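Local coordinates for putative iron-regulated protein A (Parabacteroides distasonis ATCC 8503, PDB 4ECG) that binds calcium ions and, as an imelysin-like protein of the M75 peptidase family, is probably iron-regulated and possibly a metalloendopeptidase, at residues Pro106-Trp111 and Glu182-Asp187; Phe127-Gly132 and Gln143-Phe148. All blocks are in the same frame, centred on the assembly; numbering follows the deposited sequence.

Contact 1 (Pro106-Trp111 and Glu182-Asp187); sequences PSLDSW and ERMLSD. With CA (calcium ion), chain F; CA (calcium ion), chain K.
Leu108 and Met184 bring the two backbones closest, with their CA atoms 5.9 Å apart. Leu108 lies on the short helix 104-109. Met184 is a selenomethionine in the long helix 171-196, which runs on past both ends of Glu182-Asp187. Beyond Leu108 the chain turns away from this helix toward two calcium ions.

The polar link is between Ser107 and Asp187. Ser107 OG donates to Asp187 OD2 at 2.6 Å. It meets the syn side of the carboxylate, 31° out of its plane. The serine torsion, with OG opposite the backbone N (chi1 -173°), aims the hydroxyl at the acid. One turn back on the long helix, Arg183 NE holds the other oxygen, Asp187 OD1, at 3.0 Å in a salt bridge. A water donates to Asp187 OD2 and to the backbone Ser107 O. OD2 thus has two donors and OD1 has Arg183 NE. This probably favours the ionised form of the carboxylate.

Leu108 supplies the apolar half. Its CG lies 3.7 Å from Asp187 CB, and the two side chains lie alongside each other, running in opposing senses. Its CD2 reaches the backbone Met184 O at 3.6 Å and more loosely touches Met184 CB.

The next residues serve metals. Asp109 OD2 binds one calcium at 2.5 Å, together with Glu92. Trp111 O binds a second calcium at 2.3 Å, with three waters.

This is a buried helix-to-helix contact that joins the calcium-binding turn to the long helix. Met184 also packs on helix 29-68 and helix 147-155. Leu108 touches Trp88 of helix 71-89, and Asp109 forms a salt bridge with Arg85 of that helix.

Contact 2 (Phe127-Gly132 and Gln143-Phe148); sequences FSKISG and QNLRGF
Arg146 reaches Ile130 and Gly132 because of its torsions. Its CG sits between the backbone N and the carbonyl carbon (chi1 68°), and the chain is then extended from CG to NE. This carries the guanidinium alongside the Ile130 carbonyl to the end of Phe127-Gly132. Leu145 has its CG opposite its own carbonyl carbon (chi1 -59°), which sends the isobutyl group toward Lys129.

Arg146 NH1 donates to two backbone oxygens. It meets Gly132 O at 2.7 Å, in the carbonyl plane. It meets Ile130 O at 2.8 Å, with the donor 38° above that carbonyl plane. Both acceptors lie at the guanidinium edge, near its own plane. NH2 adds a weak bond to Gly132 O. The bonds fix the rotation of the group and tie two carbonyls two residues apart to one nitrogen. The arginine's CD also packs against Ile130 O at 3.3 Å. Gln143 CA lies over the centre of one guanidinium face.

Beside this polar end, Ile130 CG2 meets Leu145 CB at 4.2 Å, an apolar contact. Leu145 CD1 lies 3.5 Å from the backbone Lys129 O. Within Phe127-Gly132, Ile130 N bonds to Phe127 O at 3.0 Å, which closes a type I beta turn over Phe127-Ile130.

The contact thus closes a loop by arginine-to-carbonyl bonds, between helix 115-124 and helix 147-155. Ile121 of helix 115-124 packs on Lys129 and Ile130, while Ile118 packs on Leu145. Tyr176 of helix 171-196 touches Ile130 and hydrogen-bonds to Leu145 O. Gln143-Phe148 runs into helix 147-155, which packs against helix 71-89 through Phe148.

How the contacts relate
The centres of the two contacts are about 8 Å apart, and contact 2 falls within the chain between the two segments of contact 1. They meet directly. Ser107 OG and Arg146 NH2 are 2.8 Å apart, a probable hydrogen bond, so Arg146 links the serine-aspartate pair to the loop at Ile130. A second probable bond joins Leu108 O to Phe148 N, also at 2.8 Å. Arg183 hydrogen-bonds to Ser131 O, adding a tie from helix 171-196 to the loop. Contact 1 holds calcium ligands, and the Arg146 side chain is about 9 Å from that of one of them, Asp109. In contact 2, Gly132 is about 12 Å from a bound calcium ion.

Contact 1 (Pro106-Trp111 and Glu182-Asp187)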
ATOM      1  N   PRO A 106      -2.320   1.352   9.881  1.00 49.52           N
ATOM      2  CA  PRO A 106      -1.461   2.244  10.651  1.00 46.58           C
ATOM      3  C   PRO A 106      -0.465   1.544  11.570  1.00 45.32           C
ATOM      4  O   PRO A 106       0.594   2.092  11.856  1.00 44.58           O
ATOM      5  CB  PRO A 106      -2.480   3.079  11.467  1.00 48.86           C
ATOM      6  CG  PRO A 106      -3.678   2.221  11.529  1.00 50.33           C
ATOM      7  CD  PRO A 106      -3.729   1.650  10.142  1.00 49.81           C
ATOM      8  N   SER A 107      -0.769   0.348  12.031  1.00 45.02           N
ATOM      9  CA  SER A 107       0.178  -0.327  12.899  1.00 45.22           C
ATOM     10  C   SER A 107       1.465  -0.640  12.131  1.00 43.76           C
ATOM     11  O   SER A 107       2.548  -0.511  12.659  1.00 48.20           O
ATOM     12  CB  SER A 107      -0.430  -1.588  13.498  1.00 44.75           C
ATOM     13  OG  SER A 107       0.444  -2.150  14.476  1.00 44.77           O
ATOM     14  N   LEU A 108       1.320  -1.024  10.877  1.00 45.24           N
ATOM     15  CA  LEU A 108       2.419  -1.466  10.018  1.00 43.19           C
ATOM     16  C   LEU A 108       3.156  -0.308   9.363  1.00 44.09           C
ATOM     17  O   LEU A 108       4.296  -0.482   8.985  1.00 39.47           O
ATOM     18  CB  LEU A 108       1.853  -2.329   8.883  1.00 44.00           C
ATOM     19  CG  LEU A 108       1.736  -3.831   9.136  1.00 44.62           C
ATOM     20  CD1 LEU A 108       0.802  -4.421   8.108  1.00 41.34           C
ATOM     21  CD2 LEU A 108       3.145  -4.474   9.106  1.00 43.30           C
ATOM     22  N   ASP A 109       2.516   0.866   9.186  1.00 47.07           N
ATOM     23  CA  ASP A 109       3.010   1.771   8.160  1.00 49.22           C
ATOM     24  C   ASP A 109       2.602   3.221   8.380  1.00 51.27           C
ATOM     25  O   ASP A 109       2.271   3.934   7.433  1.00 49.59           O
ATOM     26  CB  ASP A 109       2.540   1.248   6.788  1.00 52.61           C
ATOM     27  CG  ASP A 109       3.370   1.787   5.580  1.00 58.47           C
ATOM     28  OD1 ASP A 109       4.581   2.104   5.707  1.00 53.15           O
ATOM     29  OD2 ASP A 109       2.777   1.837   4.461  1.00 59.65           O
ATOM     30  N   SER A 110       2.721   3.689   9.617  1.00 47.85           N
ATOM     31  CA  SER A 110       2.435   5.086   9.880  1.00 44.96           C
ATOM     32  C   SER A 110       3.512   6.017   9.320  1.00 46.13           C
ATOM     33  O   SER A 110       4.721   5.741   9.394  1.00 41.74           O
ATOM     34  CB  SER A 110       2.212   5.334  11.386  1.00 46.22           C
ATOM     35  OG  SER A 110       1.083   4.610  11.863  1.00 40.25           O
ATOM     36  N   TRP A 111       3.041   7.136   8.776  1.00 49.33           N
ATOM     37  CA  TRP A 111       3.871   8.241   8.329  1.00 46.49           C
ATOM     38  C   TRP A 111       3.114   9.552   8.519  1.00 48.97           C
ATOM     39  O   TRP A 111       1.883   9.618   8.297  1.00 52.27           O
ATOM     40  CB  TRP A 111       4.207   8.040   6.849  1.00 45.85           C
ATOM     41  CG  TRP A 111       5.171   9.056   6.324  1.00 46.95           C
ATOM     42  CD1 TRP A 111       4.893  10.168   5.545  1.00 49.45           C
ATOM     43  CD2 TRP A 111       6.610   9.121   6.575  1.00 47.15           C
ATOM     44  NE1 TRP A 111       6.031  10.909   5.322  1.00 47.60           N
ATOM     45  CE2 TRP A 111       7.089  10.336   5.919  1.00 46.97           C
ATOM     46  CE3 TRP A 111       7.499   8.370   7.324  1.00 49.15           C
ATOM     47  CZ2 TRP A 111       8.413  10.719   5.976  1.00 46.21           C
ATOM     48  CZ3 TRP A 111       8.833   8.754   7.372  1.00 47.95           C
ATOM     49  CH2 TRP A 111       9.284   9.896   6.705  1.00 48.49           C
ATOM     50  N   GLU A 182       9.736  -7.527  14.987  1.00 46.35           N
ATOM     51  CA  GLU A 182       8.826  -8.554  15.581  1.00 50.62           C
ATOM     52  C   GLU A 182       7.383  -8.161  15.329  1.00 47.26           C
ATOM     53  O   GLU A 182       6.546  -8.968  15.003  1.00 48.58           O
ATOM     54  CB  GLU A 182       8.977  -8.676  17.108  1.00 53.47           C
ATOM     55  CG  GLU A 182      10.019  -9.678  17.561  1.00 69.10           C
ATOM     56  CD  GLU A 182      10.460  -9.550  19.042  1.00 72.30           C
ATOM     57  OE1 GLU A 182       9.608  -9.323  19.962  1.00 77.35           O
ATOM     58  OE2 GLU A 182      11.683  -9.714  19.250  1.00 64.64           O
ATOM     59  N   ARG A 183       7.095  -6.896  15.545  1.00 45.21           N
ATOM     60  CA  ARG A 183       5.748  -6.437  15.464  1.00 45.94           C
ATOM     61  C   ARG A 183       5.320  -6.320  13.977  1.00 45.24           C
ATOM     62  O   ARG A 183       4.162  -6.579  13.660  1.00 44.13           O
ATOM     63  CB  ARG A 183       5.591  -5.118  16.236  1.00 44.56           C
ATOM     64  CG  ARG A 183       4.198  -4.496  16.092  1.00 48.85           C
ATOM     65  CD  ARG A 183       3.151  -5.471  16.627  1.00 47.61           C
ATOM     66  NE  ARG A 183       1.810  -4.914  16.768  1.00 50.31           N
ATOM     67  CZ  ARG A 183       1.328  -4.324  17.875  1.00 50.36           C
ATOM     68  NH1 ARG A 183       2.047  -4.150  18.941  1.00 48.22           N
ATOM     69  NH2 ARG A 183       0.092  -3.880  17.903  1.00 50.65           N
HETATM   70  N   MSE A 184       6.242  -5.965  13.073  1.00 40.46           N
HETATM   71  CA  MSE A 184       5.903  -5.968  11.658  1.00 42.81           C
HETATM   72  C   MSE A 184       5.438  -7.398  11.259  1.00 44.52           C
HETATM   73  O   MSE A 184       4.402  -7.527  10.614  1.00 45.93           O
HETATM   74  CB  MSE A 184       7.041  -5.465  10.753  1.00 38.37           C
HETATM   75  CG  MSE A 184       7.242  -3.965  10.767  1.00 37.63           C
HETATM   76 SE   MSE A 184       8.957  -3.352  10.139  0.75 34.95          SE
HETATM   77  CE  MSE A 184       8.765  -4.114   8.407  1.00 34.30           C
ATOM     78  N   LEU A 185       6.181  -8.428  11.689  1.00 43.96           N
ATOM     79  CA  LEU A 185       5.874  -9.854  11.396  1.00 46.56           C
ATOM     80  C   LEU A 185       4.547 -10.261  11.987  1.00 46.44           C
ATOM     81  O   LEU A 185       3.733 -10.881  11.342  1.00 47.41           O
ATOM     82  CB  LEU A 185       6.985 -10.819  11.910  1.00 46.53           C
ATOM     83  CG  LEU A 185       6.792 -12.313  11.638  1.00 49.88           C
ATOM     84  CD1 LEU A 185       6.489 -12.571  10.157  1.00 46.90           C
ATOM     85  CD2 LEU A 185       7.969 -13.134  12.177  1.00 45.54           C
ATOM     86  N   SER A 186       4.336  -9.888  13.223  1.00 46.91           N
ATOM     87  CA  SER A 186       3.126 -10.245  13.945  1.00 50.25           C
ATOM     88  C   SER A 186       1.869  -9.661  13.220  1.00 50.09           C
ATOM     89  O   SER A 186       0.858 -10.364  13.055  1.00 48.17           O
ATOM     90  CB  SER A 186       3.246  -9.691  15.370  1.00 50.54           C
ATOM     91  OG  SER A 186       2.078  -9.930  16.056  1.00 57.97           O
ATOM     92  N   ASP A 187       1.948  -8.389  12.804  1.00 45.99           N
ATOM     93  CA  ASP A 187       0.843  -7.702  12.135  1.00 46.49           C
ATOM     94  C   ASP A 187       0.570  -8.402  10.798  1.00 47.33           C
ATOM     95  O   ASP A 187      -0.567  -8.659  10.454  1.00 51.58           O
ATOM     96  CB  ASP A 187       1.128  -6.197  11.928  1.00 45.07           C
ATOM     97  CG  ASP A 187       1.063  -5.354  13.246  1.00 48.38           C
ATOM     98  OD1 ASP A 187       0.502  -5.849  14.265  1.00 48.74           O
ATOM     99  OD2 ASP A 187       1.555  -4.159  13.248  1.00 48.02           O
TER
HETATM  100 CA    CA F 504       1.808   3.327   2.639  1.00 93.49          CA
HETATM  101 CA    CA K 509      -0.365   9.888   7.736  1.00 79.86          CA
HETATM  102  O   HOH W   1       3.933  -2.806  12.634  1.00 39.71           O
HETATM  103  O   HOH W   2      -0.060   8.428   9.612  1.00 50.94           O
HETATM  104  O   HOH W   3       0.221  12.157   7.027  1.00 72.46           O
HETATM  105  O   HOH W   4       0.347   7.845   6.579  1.00 62.57           O

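Contact 2 (Phe127-Gly132 and Gln143-Phe148)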
ATOM      1  N   PHE A 127      10.789   0.707  25.979  1.00 48.86           N
ATOM      2  CA  PHE A 127      10.220   0.068  24.796  1.00 50.01           C
ATOM      3  C   PHE A 127       8.729  -0.213  24.836  1.00 48.53           C
ATOM      4  O   PHE A 127       8.103  -0.268  23.777  1.00 51.59           O
ATOM      5  CB  PHE A 127      10.984  -1.201  24.454  1.00 49.34           C
ATOM      6  CG  PHE A 127      12.421  -0.957  24.198  1.00 48.18           C
ATOM      7  CD1 PHE A 127      12.810  -0.111  23.174  1.00 50.26           C
ATOM      8  CD2 PHE A 127      13.382  -1.584  24.952  1.00 49.38           C
ATOM      9  CE1 PHE A 127      14.160   0.114  22.932  1.00 53.10           C
ATOM     10  CE2 PHE A 127      14.726  -1.365  24.748  1.00 53.47           C
ATOM     11  CZ  PHE A 127      15.122  -0.515  23.731  1.00 54.11           C
ATOM     12  N   SER A 128       8.151  -0.310  26.021  1.00 47.63           N
ATOM     13  CA  SER A 128       6.692  -0.438  26.165  1.00 52.10           C
ATOM     14  C   SER A 128       5.854   0.623  25.425  1.00 51.34           C
ATOM     15  O   SER A 128       4.707   0.359  25.060  1.00 50.82           O
ATOM     16  CB  SER A 128       6.255  -0.504  27.661  1.00 51.71           C
ATOM     17  OG  SER A 128       6.598   0.660  28.386  1.00 51.42           O
ATOM     18  N   LYS A 129       6.425   1.795  25.198  1.00 50.63           N
ATOM     19  CA  LYS A 129       5.728   2.848  24.496  1.00 53.18           C
ATOM     20  C   LYS A 129       5.441   2.511  23.014  1.00 49.99           C
ATOM     21  O   LYS A 129       4.674   3.211  22.370  1.00 54.04           O
ATOM     22  CB  LYS A 129       6.521   4.167  24.598  1.00 58.10           C
ATOM     23  CG  LYS A 129       6.596   4.793  25.996  1.00 65.58           C
ATOM     24  CD  LYS A 129       7.360   6.144  26.018  1.00 79.46           C
ATOM     25  CE  LYS A 129       6.489   7.429  25.846  1.00 88.43           C
ATOM     26  NZ  LYS A 129       6.040   7.835  24.452  1.00 78.13           N
ATOM     27  N   ILE A 130       6.071   1.476  22.456  1.00 49.48           N
ATOM     28  CA  ILE A 130       5.993   1.225  21.025  1.00 47.82           C
ATOM     29  C   ILE A 130       5.076   0.072  20.652  1.00 53.25           C
ATOM     30  O   ILE A 130       4.756  -0.095  19.483  1.00 51.73           O
ATOM     31  CB  ILE A 130       7.387   1.030  20.410  1.00 49.82           C
ATOM     32  CG1 ILE A 130       7.835  -0.413  20.436  1.00 47.89           C
ATOM     33  CG2 ILE A 130       8.412   1.951  21.086  1.00 50.68           C
ATOM     34  CD1 ILE A 130       9.184  -0.622  19.777  1.00 50.15           C
ATOM     35  N   SER A 131       4.627  -0.686  21.643  1.00 51.41           N
ATOM     36  CA  SER A 131       3.963  -1.952  21.423  1.00 53.85           C
ATOM     37  C   SER A 131       2.488  -1.845  21.725  1.00 51.48           C
ATOM     38  O   SER A 131       1.792  -2.805  21.570  1.00 51.85           O
ATOM     39  CB  SER A 131       4.574  -3.000  22.341  1.00 52.71           C
ATOM     40  OG  SER A 131       4.346  -2.606  23.696  1.00 57.61           O
ATOM     41  N   GLY A 132       2.005  -0.687  22.148  1.00 52.53           N
ATOM     42  CA  GLY A 132       0.551  -0.515  22.372  1.00 55.27           C
ATOM     43  C   GLY A 132      -0.375  -0.520  21.150  1.00 51.87           C
ATOM     44  O   GLY A 132       0.073  -0.590  19.989  1.00 44.39           O
ATOM     45  N   GLN A 143       1.696   3.769  17.234  1.00 45.33           N
ATOM     46  CA  GLN A 143       1.861   3.521  15.814  1.00 43.22           C
ATOM     47  C   GLN A 143       2.920   4.393  15.170  1.00 41.11           C
ATOM     48  O   GLN A 143       3.510   3.991  14.206  1.00 42.56           O
ATOM     49  CB  GLN A 143       0.522   3.681  15.071  1.00 44.90           C
ATOM     50  CG  GLN A 143      -0.028   5.086  14.914  1.00 41.55           C
ATOM     51  CD  GLN A 143      -0.626   5.579  16.186  1.00 45.30           C
ATOM     52  OE1 GLN A 143      -0.674   4.846  17.174  1.00 45.98           O
ATOM     53  NE2 GLN A 143      -1.082   6.807  16.186  1.00 46.60           N
ATOM     54  N   ASN A 144       3.139   5.590  15.708  1.00 40.55           N
ATOM     55  CA  ASN A 144       4.046   6.566  15.134  1.00 41.43           C
ATOM     56  C   ASN A 144       5.467   6.351  15.673  1.00 41.54           C
ATOM     57  O   ASN A 144       6.370   7.105  15.359  1.00 45.44           O
ATOM     58  CB  ASN A 144       3.620   8.007  15.479  1.00 42.87           C
ATOM     59  CG  ASN A 144       2.227   8.368  14.985  1.00 46.32           C
ATOM     60  OD1 ASN A 144       1.753   7.862  13.965  1.00 48.14           O
ATOM     61  ND2 ASN A 144       1.565   9.273  15.728  1.00 42.01           N
ATOM     62  N   LEU A 145       5.657   5.323  16.480  1.00 43.67           N
ATOM     63  CA  LEU A 145       6.964   4.935  16.980  1.00 41.93           C
ATOM     64  C   LEU A 145       7.400   3.556  16.466  1.00 39.30           C
ATOM     65  O   LEU A 145       8.384   2.996  16.948  1.00 44.22           O
ATOM     66  CB  LEU A 145       6.885   4.916  18.513  1.00 43.29           C
ATOM     67  CG  LEU A 145       6.488   6.217  19.234  1.00 42.57           C
ATOM     68  CD1 LEU A 145       6.050   5.908  20.691  1.00 36.69           C
ATOM     69  CD2 LEU A 145       7.622   7.225  19.158  1.00 38.25           C
ATOM     70  N   ARG A 146       6.670   2.992  15.509  1.00 39.67           N
ATOM     71  CA  ARG A 146       7.011   1.703  14.992  1.00 39.80           C
ATOM     72  C   ARG A 146       6.742   1.562  13.463  1.00 37.59           C
ATOM     73  O   ARG A 146       6.722   2.532  12.766  1.00 40.49           O
ATOM     74  CB  ARG A 146       6.340   0.622  15.862  1.00 43.00           C
ATOM     75  CG  ARG A 146       4.846   0.593  15.764  1.00 41.16           C
ATOM     76  CD  ARG A 146       4.267  -0.696  16.297  1.00 43.24           C
ATOM     77  NE  ARG A 146       2.797  -0.729  16.160  1.00 43.02           N
ATOM     78  CZ  ARG A 146       1.895  -0.578  17.125  1.00 45.33           C
ATOM     79  NH1 ARG A 146       2.250  -0.386  18.384  1.00 47.92           N
ATOM     80  NH2 ARG A 146       0.592  -0.662  16.825  1.00 47.66           N
ATOM     81  N   GLY A 147       6.632   0.345  12.944  1.00 40.78           N
ATOM     82  CA  GLY A 147       6.210   0.113  11.563  1.00 44.45           C
ATOM     83  C   GLY A 147       7.375   0.203  10.592  1.00 47.82           C
ATOM     84  O   GLY A 147       8.530   0.412  11.031  1.00 43.12           O
ATOM     85  N   PHE A 148       7.051   0.035   9.299  1.00 44.64           N
ATOM     86  CA  PHE A 148       8.034   0.032   8.194  1.00 47.56           C
ATOM     87  C   PHE A 148       9.005   1.222   8.240  1.00 43.39           C
ATOM     88  O   PHE A 148      10.190   1.088   7.985  1.00 40.02           O
ATOM     89  CB  PHE A 148       7.344   0.127   6.846  1.00 44.25           C
ATOM     90  CG  PHE A 148       6.962  -1.178   6.234  1.00 42.09           C
ATOM     91  CD1 PHE A 148       7.840  -1.850   5.441  1.00 41.69           C
ATOM     92  CD2 PHE A 148       5.674  -1.657   6.362  1.00 43.28           C
ATOM     93  CE1 PHE A 148       7.479  -3.007   4.816  1.00 43.75           C
ATOM     94  CE2 PHE A 148       5.293  -2.815   5.744  1.00 43.05           C
ATOM     95  CZ  PHE A 148       6.214  -3.494   4.972  1.00 41.33           C
TER